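Local coordinates for protein enoyl CoA hydratase/isomerase (Crotonase) (Legionella pneumophila subsp. pneumophila, PDB 3I47) that probably acts as an enoyl-CoA hydratase or isomerase of the crotonase family, working on acyl-CoA substrates, at residues A[9-14]-A[192-197]. Residues are numbered along the deposited sequence; the frame is centred on the assembly and turned at random.
Sequences EIQDKV and FTLKYA
The N-terminal beta hairpin of the crotonase fold meets the helix 189-201 here, with Val14 set against Ala197 and Gln11 reaching over to Leu194. Val14 stands at the start of strand 14-19, and both of its methyls bear on the single methyl of Ala197: CG2 of Val14 lies 3.9 Å from CB of Ala197, and CG1 of Val14 is 4.0 Å from that same CB. With chi1 at -178°, CG1 sits anti to the backbone N and CG2 anti to the carbonyl carbon, which brings the fork of the valine astride the alanine. CA of Val14 and CA of Ala197 are 6.8 Å apart, a close approach consistent with the short alanine side chain. Val53 of the neighbouring strand 51-56 touches both residues and continues this buried apolar patch.

Nearer the surface, the extended Gln11 side chain passes Leu194 at an angle, its amide OE1 4.1 Å from CD1 of Leu194, a van der Waals contact; Leu16 packs against both side chains. The other end of the amide, NE2 of Gln11, makes a weak hydrogen bond of 3.4 Å to OE2 of Glu9 on the same strand. The turn itself is type I', closed by backbone bonds from Gln11 N to Val14 O (2.9 Å) and from Val14 N to Gln11 O (2.8 Å). At its corner, backbone O of Asp12 pairs weakly with OG of Ser201, and OD2 of Asp12 weakly with OG of Ser198, both farther along the helix. No hydrogen bond joins 9-14 to 192-197; this is the hairpin end of a helix laid across one face of the mixed sheet, helix-on-sheet packing within the beta-beta-alpha spiral of the crotonase fold.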
loop_
_atom_site.group_PDB
_atom_site.type_symbol
_atom_site.label_atom_id
_atom_site.label_comp_id
_atom_site.label_asym_id
_atom_site.label_seq_id
_atom_site.Cartn_x
_atom_site.Cartn_y
_atom_site.Cartn_z
ATOM N N GLU A 9 -12.887 -7.431 -5.997
ATOM C CA GLU A 9 -13.805 -8.302 -5.261
ATOM C C GLU A 9 -13.588 -8.172 -3.761
ATOM O O GLU A 9 -12.520 -7.744 -3.322
ATOM C CB GLU A 9 -13.686 -9.767 -5.709
ATOM C CG GLU A 9 -12.457 -10.528 -5.222
ATOM C CD GLU A 9 -12.548 -12.027 -5.503
ATOM O OE1 GLU A 9 -13.592 -12.642 -5.189
ATOM O OE2 GLU A 9 -11.570 -12.596 -6.035
ATOM N N ILE A 10 -14.617 -8.529 -2.997
ATOM C CA ILE A 10 -14.552 -8.524 -1.536
ATOM C C ILE A 10 -14.673 -9.955 -1.013
ATOM O O ILE A 10 -15.592 -10.685 -1.404
ATOM C CB ILE A 10 -15.660 -7.630 -0.928
ATOM C CG1 ILE A 10 -15.518 -6.188 -1.425
ATOM C CG2 ILE A 10 -15.633 -7.680 0.610
ATOM C CD1 ILE A 10 -16.773 -5.355 -1.253
ATOM N N GLN A 11 -13.728 -10.358 -0.164
ATOM C CA GLN A 11 -13.763 -11.648 0.541
ATOM C C GLN A 11 -13.564 -11.413 2.037
ATOM O O GLN A 11 -12.567 -10.824 2.417
ATOM C CB GLN A 11 -12.609 -12.550 0.092
ATOM C CG GLN A 11 -12.635 -13.061 -1.338
ATOM C CD GLN A 11 -11.412 -13.924 -1.661
ATOM O OE1 GLN A 11 -10.778 -14.495 -0.767
ATOM N NE2 GLN A 11 -11.078 -14.018 -2.948
ATOM N N ASP A 12 -14.475 -11.898 2.885
ATOM C CA ASP A 12 -14.270 -11.848 4.359
ATOM C C ASP A 12 -13.690 -10.497 4.850
ATOM O O ASP A 12 -12.659 -10.450 5.555
ATOM C CB ASP A 12 -13.390 -13.032 4.831
ATOM C CG ASP A 12 -13.159 -13.050 6.362
ATOM O OD1 ASP A 12 -14.083 -12.693 7.132
ATOM O OD2 ASP A 12 -12.046 -13.433 6.802
ATOM N N LYS A 13 -14.362 -9.414 4.455
ATOM C CA LYS A 13 -14.034 -8.037 4.847
ATOM C C LYS A 13 -12.717 -7.502 4.281
ATOM O O LYS A 13 -12.246 -6.438 4.698
ATOM C CB LYS A 13 -14.105 -7.856 6.373
ATOM C CG LYS A 13 -15.466 -8.263 6.941
ATOM C CD LYS A 13 -15.628 -7.849 8.393
ATOM C CE LYS A 13 -17.013 -8.236 8.922
ATOM N NZ LYS A 13 -18.131 -7.574 8.162
ATOM N N VAL A 14 -12.165 -8.222 3.304
ATOM C CA VAL A 14 -10.965 -7.769 2.591
ATOM C C VAL A 14 -11.331 -7.368 1.156
ATOM O O VAL A 14 -11.848 -8.181 0.382
ATOM C CB VAL A 14 -9.866 -8.863 2.569
ATOM C CG1 VAL A 14 -8.612 -8.351 1.870
ATOM C CG2 VAL A 14 -9.520 -9.306 3.977
ATOM N N PHE A 192 -0.658 -16.683 1.787
ATOM C CA PHE A 192 -0.118 -15.932 2.927
ATOM C C PHE A 192 -0.824 -14.577 3.096
ATOM O O PHE A 192 -1.238 -14.193 4.193
ATOM C CB PHE A 192 1.397 -15.704 2.757
ATOM C CG PHE A 192 2.017 -14.920 3.877
ATOM C CD1 PHE A 192 2.018 -13.518 3.870
ATOM C CD2 PHE A 192 2.584 -15.581 4.966
ATOM C CE1 PHE A 192 2.579 -12.784 4.939
ATOM C CE2 PHE A 192 3.159 -14.869 6.023
ATOM C CZ PHE A 192 3.155 -13.463 6.017
ATOM N N THR A 193 -0.939 -13.849 1.990
ATOM C CA THR A 193 -1.501 -12.512 2.003
ATOM C C THR A 193 -2.967 -12.514 2.427
ATOM O O THR A 193 -3.372 -11.692 3.250
ATOM C CB THR A 193 -1.338 -11.860 0.616
ATOM O OG1 THR A 193 0.057 -11.728 0.351
ATOM C CG2 THR A 193 -1.980 -10.479 0.591
ATOM N N LEU A 194 -3.758 -13.433 1.884
ATOM C CA LEU A 194 -5.174 -13.504 2.251
ATOM C C LEU A 194 -5.367 -13.809 3.736
ATOM O O LEU A 194 -6.212 -13.206 4.402
ATOM C CB LEU A 194 -5.912 -14.545 1.410
ATOM C CG LEU A 194 -6.051 -14.249 -0.082
ATOM C CD1 LEU A 194 -6.799 -15.392 -0.761
ATOM C CD2 LEU A 194 -6.762 -12.918 -0.320
ATOM N N LYS A 195 -4.556 -14.718 4.263
ATOM C CA LYS A 195 -4.644 -15.071 5.676
ATOM C C LYS A 195 -4.219 -13.921 6.572
ATOM O O LYS A 195 -4.840 -13.666 7.611
ATOM C CB LYS A 195 -3.809 -16.309 5.976
ATOM C CG LYS A 195 -4.464 -17.573 5.480
ATOM C CD LYS A 195 -3.993 -18.764 6.260
ATOM C CE LYS A 195 -4.639 -20.015 5.731
ATOM N NZ LYS A 195 -3.971 -21.212 6.289
ATOM N N TYR A 196 -3.164 -13.219 6.163
ATOM C CA TYR A 196 -2.627 -12.119 6.944
ATOM C C TYR A 196 -3.618 -10.956 6.961
ATOM O O TYR A 196 -3.854 -10.352 8.015
ATOM C CB TYR A 196 -1.270 -11.713 6.366
ATOM C CG TYR A 196 -0.534 -10.641 7.127
ATOM C CD1 TYR A 196 0.190 -10.950 8.276
ATOM C CD2 TYR A 196 -0.536 -9.329 6.687
ATOM C CE1 TYR A 196 0.886 -9.964 8.978
ATOM C CE2 TYR A 196 0.155 -8.330 7.379
ATOM C CZ TYR A 196 0.869 -8.665 8.521
ATOM O OH TYR A 196 1.563 -7.695 9.203
ATOM N N ALA A 197 -4.212 -10.668 5.798
ATOM C CA ALA A 197 -5.217 -9.611 5.695
ATOM C C ALA A 197 -6.450 -9.976 6.517
ATOM O O ALA A 197 -6.976 -9.127 7.222
ATOM C CB ALA A 197 -5.591 -9.346 4.227
#